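Local coordinates for carboxypeptidase 1 (Deinococcus radiodurans str. R1, PDB 5GIV), which probably acts as a zinc-dependent M32 metallocarboxypeptidase that removes amino acids one at a time from the C-terminus of peptides, with broad specificity except for proline, at residues Q83-M86 with V87-R91; Y159-E162 with S163-M167; A315-G318 with D319-D322; A483-A486 with G487-L490; R494-Y497 with G498-G502. All blocks are in the same frame, centred on the assembly; numbering follows the deposited sequence.

Interaction 1: Q83-M86 with V87-R91; sequences QARM and VQVAR
NH1 of R85 donates to OE1 of Q88 at 2.8 Å, with an N-H...O angle of 154°. OE1 lies almost in the guanidinium plane, but the arginine nitrogen sits above the plane of the Q88 amide, off the lone pairs. The two flat groups stand nearly perpendicular, 85° apart. The other nitrogens of R85 turn to the backbone outside the helix. NH2 donates to the carbonyl of R468, and NE makes a weak bond to that of R469. CG2 of V89 lies over the centre of one face of the guanidinium, 3.5 Å from CZ of R85. The bend at chi2 of R85 (62°) folds the chain along the helix toward Q88 and V89. Polar edge and apolar face are thus used together, which, with the bonds to R468 and R469, probably limits rotation of the group. In the backbone, V89 N bonds to R85 O at 2.8 Å, and A90 N bonds to M86 O. M86 and A90 both pack on W17 of helix 8-36. This is i to i+3 and i to i+4 side-chain pairing on a regular alpha-helix, 81-99, away from the zinc site.

Interaction 2: Y159-E162 with S163-M167; sequences YINE and SDEGM
The side chain of N161 reaches across the end of its helix to G166. Its CB lies 4.0 Å from the carbonyl O of M167. CG is anti to the backbone N (chi1 174°), which swings the amide over the turn that follows. CG itself comes 4.1 Å from CA of E165. At the tip, OD1 accepts from G166 N at 2.8 Å. This bond is nearly straight, with an N-H...O angle of 173°, and the donor is tilted a little from the amide plane. One side-chain oxygen thus ties the helix to the middle of the turn. I160 adds an apolar touch: its CG2 meets CG of M167 at 3.7 Å. The carbonyl of I160 is held more than once. D164 N donates to I160 O at 2.9 Å. S163 N adds a weak bond to this oxygen, and a water donates to it. The same water donates to OD1 of D164, which also accepts from S163 OG, from above the carboxylate plane. OD2 of D164 turns away to G293 N, in the first turn of helix 292-306, which carries the zinc ligand E296. D164 is the first residue to leave helical angles. From D164 to M167 the chain makes a type II beta turn, closed by M167 N to D164 O. The arrangement is a helix C-terminus running into a type II turn, with an asparagine side chain bridging the two.

Interaction 3: A315-G318 with D319-D322; sequences AYFG and DWRD
F317 and R321 both carry CG anti to the backbone N (chi1 -174° and -160°), and the arginine then bends at chi2 and chi3. The F317 torsion turns its ring toward R321, and the bends of the arginine bring NE alongside the ring. CB of R321 lies above one face of the ring, offset toward its rim. NE of R321 comes within 3.6 Å of CE2 of F317. Ring and guanidinium planes stand 85° apart, so the two flat groups are not stacked. The guanidinium goes on to D322, whose OD1 lies at its edge in plane. This is a salt bridge between neighbours, with NH2 of R321 3.4 Å from OD1 of D322. F317 also meets W320, CD1 to CD1 at 4.1 Å, and the two side chains cross at about a right angle. The indole also meets F213, W313 and F324, each edge-to-face. Backbone bonds run from W320 N to Y316 O at 2.8 Å and from D322 N to G318 O at 2.9 Å. A water accepts from D319 N and donates to the carbonyl of A315. The hydroxyl of Y316 bonds to D220 of helix 207-221. This part of helix 310-323 is amphipathic: aromatic side chains face helices 207-221 and 333-339, D319 pairs with R216, and R321 and D322 form an exposed ion pair.

Interaction 4: A483-A486 with G487-L490; sequences ALTA and GPYL
Hydrogen bonds define this contact, and T485 makes the first. Its OG1 accepts from G487 N at 3.0 Å, with an N-H...O angle of 165°. OG1 is anti to the backbone N of T485 (chi1 167°), which turns the hydroxyl toward G487 N at the start of the helix that follows. An i to i+4 backbone bond comes next: L490 N donates to A486 O at 2.8 Å and arrives nearly along the C=O axis. Water supplies a third link. One molecule donates to T485 O at 2.6 Å and accepts from Y489 N at 2.8 Å. The Y489 amide, in the first turn of the helix, is thereby joined to the carbonyl before A486. Apolar contacts come beside these bonds. CG2 of T485 meets CD of P488 at 3.8 Å, the two side chains crossing at about a right angle. CB of A486 lies 4.3 Å from CG of L490. A486, Y489 and L490 all press on L179 of helix 169-193. Y489 packs on N426 and V427 of helix 420-439, and its OH bonds to N358. Helix 420-439 also holds the loop, since Q431 bonds to the backbone of A483 and T485. P488 lies in the first turn, where its lack of an N-H costs no helical bond. Together these features form a helix N-terminus with a threonine capping bond, at the start of helix 487-501.

Interaction 5: R494-Y497 with G498-G502; sequences RGKY and GELYG
This is a local side-chain contact in the last turns of helix 487-501, close to the C-terminus of the chain. It is largely apolar along one side. Y497 and Y501 lie side by side and point the same way, four residues apart. CD2 of Y497 touches CE1 of Y501 at 3.7 Å, and the Y501 carbon lies near the plane of the Y497 ring, at its edge. Both rings keep CG anti to their own carbonyl carbon (chi1 -73° and -65°), which explains the shared direction. L500 takes part as well: its CD1 is 4.1 Å from CG of K496 and 4.3 Å from CD2 of Y497. The backbone bonds are of uneven quality. Y501 N to Y497 O is 3.0 Å, with an N-H...O angle of 157°. E499 N to G495 O is longer, at 3.2 Å, and its donor stands above the carbonyl plane. A water donates to K496 O at 2.9 Å and to OE1 of E499, which also pairs with R310. Both tyrosines pack on V190 of helix 169-193. OH of Y497 bonds to E354, and OH of Y501 to the carbonyl of N341. K496 NZ forms a salt bridge with E354 and hydrogen bonds to N341 and the hydroxyl of Y492. The chemistry is divided: ring and aliphatic carbons touch along the helix, while the polar tips of Y497, Y501, K496 and E499 bond to residues beyond it.

The five contacts follow one another along the chain, and each is local. Interactions 4 and 5 share helix 487-501, one at its start and one at its end, with centres 18 Å apart. Interaction 2 touches interaction 4 by packing: M167 CE lies 3.6 Å from L484 CD2. These two come nearest the metal site formed by H266, H270 and E296. The side chain of S163 is about 11 Å from the zinc ion and that of Y489 about 13 Å. Interactions 1, 3 and 5 lie farther out, away from the metal site; the centres of 1 and 3 are about 48 Å apart. Interaction 1 comes within about 5 Å of interaction 2, nearest atoms, without touching it.

Interaction 1: Q83-M86 with V87-R91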
# COMPACT_ATOMS: atom_id res chain seq x y z
N GLN A 83 15.87 -16.41 25.06
CA GLN A 83 16.81 -15.37 24.66
C GLN A 83 18.05 -15.98 24.03
O GLN A 83 18.56 -15.48 23.02
CB GLN A 83 17.20 -14.51 25.87
CG GLN A 83 16.07 -13.67 26.45
CD GLN A 83 16.43 -13.06 27.79
OE1 GLN A 83 17.20 -13.64 28.56
NE2 GLN A 83 15.87 -11.89 28.08
N ALA A 84 18.54 -17.08 24.60
CA ALA A 84 19.68 -17.78 24.00
C ALA A 84 19.34 -18.26 22.60
O ALA A 84 20.19 -18.20 21.70
CB ALA A 84 20.11 -18.94 24.89
N ARG A 85 18.13 -18.79 22.41
CA ARG A 85 17.71 -19.25 21.09
C ARG A 85 17.59 -18.08 20.10
O ARG A 85 17.97 -18.21 18.93
CB ARG A 85 16.40 -20.03 21.20
CG ARG A 85 15.79 -20.48 19.88
CD ARG A 85 16.67 -21.43 19.08
NE ARG A 85 15.96 -21.84 17.88
CZ ARG A 85 16.51 -22.45 16.83
NH1 ARG A 85 17.80 -22.74 16.82
NH2 ARG A 85 15.76 -22.76 15.77
N MET A 86 17.07 -16.93 20.55
CA MET A 86 17.05 -15.75 19.69
C MET A 86 18.45 -15.41 19.22
O MET A 86 18.67 -15.13 18.04
CB MET A 86 16.45 -14.55 20.43
CG MET A 86 14.96 -14.60 20.64
SD MET A 86 14.37 -13.10 21.47
CE MET A 86 14.93 -11.90 20.29
N VAL A 87 19.42 -15.43 20.14
CA VAL A 87 20.80 -15.12 19.79
C VAL A 87 21.34 -16.17 18.83
O VAL A 87 22.00 -15.84 17.84
CB VAL A 87 21.65 -15.02 21.06
CG1 VAL A 87 23.13 -14.92 20.71
CG2 VAL A 87 21.22 -13.81 21.87
N GLN A 88 21.04 -17.44 19.09
CA GLN A 88 21.51 -18.49 18.19
C GLN A 88 20.93 -18.29 16.79
O GLN A 88 21.65 -18.39 15.79
CB GLN A 88 21.14 -19.86 18.75
CG GLN A 88 21.63 -21.01 17.90
CD GLN A 88 21.14 -22.36 18.40
OE1 GLN A 88 19.94 -22.57 18.62
NE2 GLN A 88 22.07 -23.29 18.60
N VAL A 89 19.63 -18.03 16.71
CA VAL A 89 18.99 -17.80 15.42
C VAL A 89 19.55 -16.55 14.75
O VAL A 89 19.84 -16.55 13.54
CB VAL A 89 17.46 -17.72 15.59
CG1 VAL A 89 16.80 -17.15 14.34
CG2 VAL A 89 16.90 -19.11 15.93
N ALA A 90 19.72 -15.46 15.51
CA ALA A 90 20.28 -14.24 14.94
C ALA A 90 21.69 -14.48 14.40
O ALA A 90 22.05 -13.97 13.34
CB ALA A 90 20.29 -13.13 15.98
N ARG A 91 22.51 -15.25 15.13
CA ARG A 91 23.87 -15.52 14.66
C ARG A 91 23.86 -16.42 13.44
O ARG A 91 24.70 -16.25 12.54
CB ARG A 91 24.72 -16.14 15.77
CG ARG A 91 24.77 -15.33 17.06
CD ARG A 91 26.20 -15.12 17.58
NE ARG A 91 26.82 -16.34 18.12
CZ ARG A 91 27.93 -16.89 17.64
NH1 ARG A 91 28.58 -16.34 16.62
NH2 ARG A 91 28.41 -18.00 18.20

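Interaction 2: Y159-E162 with S163-M167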
# COMPACT_ATOMS: atom_id res chain seq x y z
N TYR A 159 20.21 -26.02 -1.02
CA TYR A 159 18.90 -25.43 -1.29
C TYR A 159 17.79 -26.18 -0.55
O TYR A 159 16.85 -25.55 -0.03
CB TYR A 159 18.63 -25.39 -2.80
CG TYR A 159 19.47 -24.34 -3.46
CD1 TYR A 159 19.22 -22.99 -3.24
CD2 TYR A 159 20.54 -24.68 -4.28
CE1 TYR A 159 20.00 -22.02 -3.81
CE2 TYR A 159 21.33 -23.71 -4.86
CZ TYR A 159 21.05 -22.38 -4.62
OH TYR A 159 21.83 -21.41 -5.20
N ILE A 160 17.86 -27.51 -0.48
CA ILE A 160 16.86 -28.23 0.30
C ILE A 160 16.86 -27.75 1.74
O ILE A 160 15.80 -27.50 2.33
CB ILE A 160 17.09 -29.75 0.19
CG1 ILE A 160 16.84 -30.21 -1.24
CG2 ILE A 160 16.18 -30.51 1.17
CD1 ILE A 160 17.09 -31.68 -1.45
N ASN A 161 18.05 -27.56 2.33
CA ASN A 161 18.15 -27.11 3.71
C ASN A 161 17.72 -25.66 3.87
O ASN A 161 17.13 -25.28 4.89
CB ASN A 161 19.57 -27.31 4.24
CG ASN A 161 19.76 -26.73 5.63
OD1 ASN A 161 19.38 -27.34 6.63
ND2 ASN A 161 20.36 -25.55 5.70
N GLU A 162 18.02 -24.82 2.87
CA GLU A 162 17.57 -23.43 2.91
C GLU A 162 16.05 -23.37 3.00
O GLU A 162 15.49 -22.50 3.68
CB GLU A 162 18.08 -22.68 1.68
CG GLU A 162 18.09 -21.18 1.84
CD GLU A 162 19.14 -20.72 2.85
OE1 GLU A 162 20.08 -21.50 3.14
OE2 GLU A 162 19.02 -19.57 3.35
N SER A 163 15.36 -24.28 2.31
CA SER A 163 13.91 -24.32 2.36
C SER A 163 13.42 -24.91 3.68
O SER A 163 12.49 -24.38 4.29
CB SER A 163 13.38 -25.11 1.16
OG SER A 163 12.01 -25.44 1.30
N ASP A 164 14.00 -26.02 4.12
CA ASP A 164 13.57 -26.69 5.35
C ASP A 164 14.80 -27.11 6.14
O ASP A 164 15.42 -28.14 5.84
CB ASP A 164 12.67 -27.89 5.06
CG ASP A 164 11.37 -27.48 4.41
OD1 ASP A 164 11.32 -27.40 3.16
OD2 ASP A 164 10.41 -27.22 5.15
N GLU A 165 15.14 -26.32 7.16
CA GLU A 165 16.34 -26.60 7.93
C GLU A 165 16.33 -28.05 8.41
O GLU A 165 15.35 -28.52 9.00
CB GLU A 165 16.44 -25.65 9.13
CG GLU A 165 17.73 -25.81 9.90
CD GLU A 165 17.73 -25.05 11.22
OE1 GLU A 165 16.64 -24.66 11.69
OE2 GLU A 165 18.81 -24.85 11.79
N GLY A 166 17.43 -28.75 8.14
CA GLY A 166 17.58 -30.12 8.54
C GLY A 166 17.15 -31.13 7.49
O GLY A 166 17.49 -32.31 7.62
N MET A 167 16.40 -30.71 6.49
CA MET A 167 15.96 -31.61 5.44
C MET A 167 17.11 -31.86 4.46
O MET A 167 17.93 -30.98 4.19
CB MET A 167 14.74 -31.03 4.73
CG MET A 167 14.02 -31.99 3.79
SD MET A 167 13.00 -33.21 4.66
CE MET A 167 11.99 -32.15 5.69
O HOH W 1 13.25 -28.71 1.71

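Interaction 3: A315-G318 with D319-D322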
# COMPACT_ATOMS: atom_id res chain seq x y z
N ALA A 315 -21.62 -27.41 7.26
CA ALA A 315 -21.74 -26.15 7.98
C ALA A 315 -22.02 -24.96 7.06
O ALA A 315 -22.79 -24.07 7.43
CB ALA A 315 -20.46 -25.87 8.77
N TYR A 316 -21.46 -24.96 5.85
CA TYR A 316 -21.50 -23.77 5.01
C TYR A 316 -22.37 -23.90 3.76
O TYR A 316 -22.61 -22.89 3.10
CB TYR A 316 -20.08 -23.35 4.59
CG TYR A 316 -19.31 -22.74 5.72
CD1 TYR A 316 -19.61 -21.46 6.15
CD2 TYR A 316 -18.30 -23.44 6.36
CE1 TYR A 316 -18.92 -20.89 7.20
CE2 TYR A 316 -17.60 -22.88 7.41
CZ TYR A 316 -17.92 -21.60 7.83
OH TYR A 316 -17.25 -21.01 8.87
N PHE A 317 -22.87 -25.09 3.44
CA PHE A 317 -23.69 -25.18 2.24
C PHE A 317 -24.89 -24.25 2.33
O PHE A 317 -25.31 -23.67 1.32
CB PHE A 317 -24.15 -26.61 1.99
CG PHE A 317 -24.87 -26.79 0.69
CD1 PHE A 317 -24.17 -26.77 -0.50
CD2 PHE A 317 -26.24 -26.95 0.66
CE1 PHE A 317 -24.82 -26.93 -1.70
CE2 PHE A 317 -26.91 -27.12 -0.55
CZ PHE A 317 -26.19 -27.10 -1.73
N GLY A 318 -25.45 -24.09 3.53
CA GLY A 318 -26.58 -23.18 3.70
C GLY A 318 -26.25 -21.76 3.28
O GLY A 318 -26.95 -21.17 2.46
N ASP A 319 -25.17 -21.20 3.84
CA ASP A 319 -24.74 -19.87 3.41
C ASP A 319 -24.39 -19.87 1.93
O ASP A 319 -24.75 -18.94 1.19
CB ASP A 319 -23.54 -19.42 4.25
CG ASP A 319 -22.97 -18.08 3.79
OD1 ASP A 319 -23.57 -17.43 2.93
OD2 ASP A 319 -21.92 -17.65 4.32
N TRP A 320 -23.74 -20.93 1.47
CA TRP A 320 -23.39 -21.07 0.06
C TRP A 320 -24.64 -21.06 -0.82
O TRP A 320 -24.73 -20.29 -1.78
CB TRP A 320 -22.59 -22.36 -0.12
CG TRP A 320 -22.01 -22.62 -1.47
CD1 TRP A 320 -22.42 -23.56 -2.37
CD2 TRP A 320 -20.88 -21.97 -2.05
NE1 TRP A 320 -21.62 -23.53 -3.48
CE2 TRP A 320 -20.67 -22.56 -3.31
CE3 TRP A 320 -20.03 -20.94 -1.64
CZ2 TRP A 320 -19.64 -22.16 -4.16
CZ3 TRP A 320 -19.01 -20.54 -2.48
CH2 TRP A 320 -18.82 -21.15 -3.72
N ARG A 321 -25.61 -21.92 -0.49
CA ARG A 321 -26.84 -22.02 -1.28
C ARG A 321 -27.61 -20.71 -1.25
O ARG A 321 -28.12 -20.27 -2.29
CB ARG A 321 -27.71 -23.16 -0.75
CG ARG A 321 -28.73 -23.67 -1.73
CD ARG A 321 -30.04 -24.08 -1.05
NE ARG A 321 -29.84 -25.03 0.05
CZ ARG A 321 -29.91 -24.71 1.34
NH1 ARG A 321 -29.72 -25.64 2.27
NH2 ARG A 321 -30.17 -23.45 1.70
N ASP A 322 -27.72 -20.09 -0.08
CA ASP A 322 -28.44 -18.83 0.04
C ASP A 322 -27.77 -17.74 -0.79
O ASP A 322 -28.45 -16.87 -1.35
CB ASP A 322 -28.53 -18.40 1.51
CG ASP A 322 -29.42 -19.32 2.33
OD1 ASP A 322 -30.24 -20.07 1.76
OD2 ASP A 322 -29.29 -19.32 3.57
O HOH W 2 -24.46 -22.19 6.32

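Interaction 4: A483-A486 with G487-L490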
# COMPACT_ATOMS: atom_id res chain seq x y z
N ALA A 483 8.80 -37.74 14.06
CA ALA A 483 9.39 -36.98 12.97
C ALA A 483 8.48 -37.03 11.74
O ALA A 483 7.46 -37.73 11.71
CB ALA A 483 10.78 -37.53 12.65
N LEU A 484 8.88 -36.30 10.71
CA LEU A 484 8.11 -36.26 9.47
C LEU A 484 7.83 -37.67 8.97
O LEU A 484 8.74 -38.50 8.85
CB LEU A 484 8.87 -35.46 8.42
CG LEU A 484 8.34 -35.40 6.99
CD1 LEU A 484 6.96 -34.79 6.96
CD2 LEU A 484 9.29 -34.57 6.12
N THR A 485 6.55 -37.97 8.71
CA THR A 485 6.17 -39.25 8.15
C THR A 485 4.97 -39.07 7.23
O THR A 485 4.04 -38.34 7.56
CB THR A 485 5.85 -40.28 9.25
OG1 THR A 485 5.19 -41.42 8.66
CG2 THR A 485 4.95 -39.68 10.31
N ALA A 486 4.98 -39.78 6.11
CA ALA A 486 3.87 -39.77 5.17
C ALA A 486 2.71 -40.63 5.64
O ALA A 486 1.67 -40.64 4.97
CB ALA A 486 4.32 -40.26 3.80
N GLY A 487 2.85 -41.32 6.76
CA GLY A 487 1.83 -42.22 7.22
C GLY A 487 0.47 -41.56 7.33
O GLY A 487 -0.48 -41.93 6.65
N PRO A 488 0.36 -40.56 8.21
CA PRO A 488 -0.94 -39.90 8.39
C PRO A 488 -1.49 -39.33 7.10
O PRO A 488 -2.70 -39.38 6.86
CB PRO A 488 -0.64 -38.81 9.43
CG PRO A 488 0.60 -39.30 10.14
CD PRO A 488 1.40 -40.02 9.11
N TYR A 489 -0.60 -38.81 6.25
CA TYR A 489 -1.00 -38.26 4.96
C TYR A 489 -1.61 -39.33 4.06
O TYR A 489 -2.69 -39.13 3.50
CB TYR A 489 0.21 -37.60 4.30
CG TYR A 489 -0.03 -36.96 2.95
CD1 TYR A 489 -1.00 -35.97 2.78
CD2 TYR A 489 0.77 -37.29 1.85
CE1 TYR A 489 -1.20 -35.37 1.55
CE2 TYR A 489 0.58 -36.69 0.62
CZ TYR A 489 -0.40 -35.73 0.47
OH TYR A 489 -0.59 -35.12 -0.75
N LEU A 490 -0.92 -40.46 3.91
CA LEU A 490 -1.44 -41.50 3.02
C LEU A 490 -2.70 -42.13 3.58
O LEU A 490 -3.62 -42.48 2.83
CB LEU A 490 -0.37 -42.56 2.76
CG LEU A 490 0.88 -42.05 2.05
CD1 LEU A 490 1.89 -43.17 1.85
CD2 LEU A 490 0.53 -41.36 0.71
O HOH W 3 1.64 -37.40 7.24

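Interaction 5: R494-Y497 with G498-G502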
# COMPACT_ATOMS: atom_id res chain seq x y z
N ARG A 494 -6.15 -42.12 1.30
CA ARG A 494 -6.74 -43.42 1.01
C ARG A 494 -8.14 -43.51 1.61
O ARG A 494 -9.08 -43.98 0.94
CB ARG A 494 -5.85 -44.52 1.57
CG ARG A 494 -4.58 -44.75 0.78
CD ARG A 494 -3.66 -45.76 1.45
NE ARG A 494 -2.57 -46.19 0.58
CZ ARG A 494 -1.35 -46.52 1.00
NH1 ARG A 494 -1.05 -46.48 2.29
NH2 ARG A 494 -0.43 -46.90 0.12
N GLY A 495 -8.32 -43.04 2.84
CA GLY A 495 -9.63 -43.08 3.45
C GLY A 495 -10.62 -42.15 2.77
O GLY A 495 -11.76 -42.52 2.50
N LYS A 496 -10.19 -40.91 2.49
CA LYS A 496 -11.11 -39.93 1.92
C LYS A 496 -11.53 -40.33 0.51
O LYS A 496 -12.73 -40.35 0.19
CB LYS A 496 -10.46 -38.55 1.92
CG LYS A 496 -11.29 -37.48 1.22
CD LYS A 496 -10.54 -36.15 1.20
CE LYS A 496 -11.37 -35.09 0.52
NZ LYS A 496 -10.69 -33.78 0.52
N TYR A 497 -10.56 -40.65 -0.35
CA TYR A 497 -10.87 -40.93 -1.75
C TYR A 497 -11.33 -42.37 -1.94
O TYR A 497 -12.13 -42.63 -2.84
CB TYR A 497 -9.66 -40.61 -2.61
CG TYR A 497 -9.51 -39.11 -2.72
CD1 TYR A 497 -8.75 -38.39 -1.80
CD2 TYR A 497 -10.18 -38.40 -3.72
CE1 TYR A 497 -8.66 -37.02 -1.88
CE2 TYR A 497 -10.10 -37.03 -3.80
CZ TYR A 497 -9.33 -36.35 -2.89
OH TYR A 497 -9.26 -34.98 -2.99
N GLY A 498 -10.88 -43.29 -1.10
CA GLY A 498 -11.47 -44.61 -1.10
C GLY A 498 -12.97 -44.57 -0.89
O GLY A 498 -13.72 -45.27 -1.57
N GLU A 499 -13.43 -43.70 0.01
CA GLU A 499 -14.86 -43.61 0.30
C GLU A 499 -15.61 -42.77 -0.72
O GLU A 499 -16.79 -43.03 -0.99
CB GLU A 499 -15.07 -43.06 1.71
CG GLU A 499 -16.47 -43.30 2.26
CD GLU A 499 -17.44 -42.17 1.94
OE1 GLU A 499 -17.04 -40.99 2.08
OE2 GLU A 499 -18.59 -42.45 1.53
N LEU A 500 -14.96 -41.75 -1.30
CA LEU A 500 -15.62 -40.91 -2.30
C LEU A 500 -15.89 -41.68 -3.58
O LEU A 500 -16.97 -41.56 -4.16
CB LEU A 500 -14.78 -39.67 -2.60
CG LEU A 500 -15.07 -38.40 -1.80
CD1 LEU A 500 -13.95 -37.39 -1.95
CD2 LEU A 500 -16.39 -37.80 -2.22
N TYR A 501 -14.93 -42.49 -4.03
CA TYR A 501 -14.99 -43.13 -5.33
C TYR A 501 -15.19 -44.64 -5.28
O TYR A 501 -15.17 -45.29 -6.33
CB TYR A 501 -13.72 -42.81 -6.14
CG TYR A 501 -13.63 -41.34 -6.45
CD1 TYR A 501 -13.17 -40.43 -5.51
CD2 TYR A 501 -14.09 -40.85 -7.67
CE1 TYR A 501 -13.12 -39.07 -5.80
CE2 TYR A 501 -14.05 -39.51 -7.97
CZ TYR A 501 -13.57 -38.62 -7.04
OH TYR A 501 -13.54 -37.29 -7.35
N GLY A 502 -15.37 -45.21 -4.09
CA GLY A 502 -15.49 -46.66 -3.99
C GLY A 502 -14.28 -47.39 -4.52
O GLY A 502 -14.43 -48.35 -5.28
O HOH W 4 -14.91 -39.14 1.73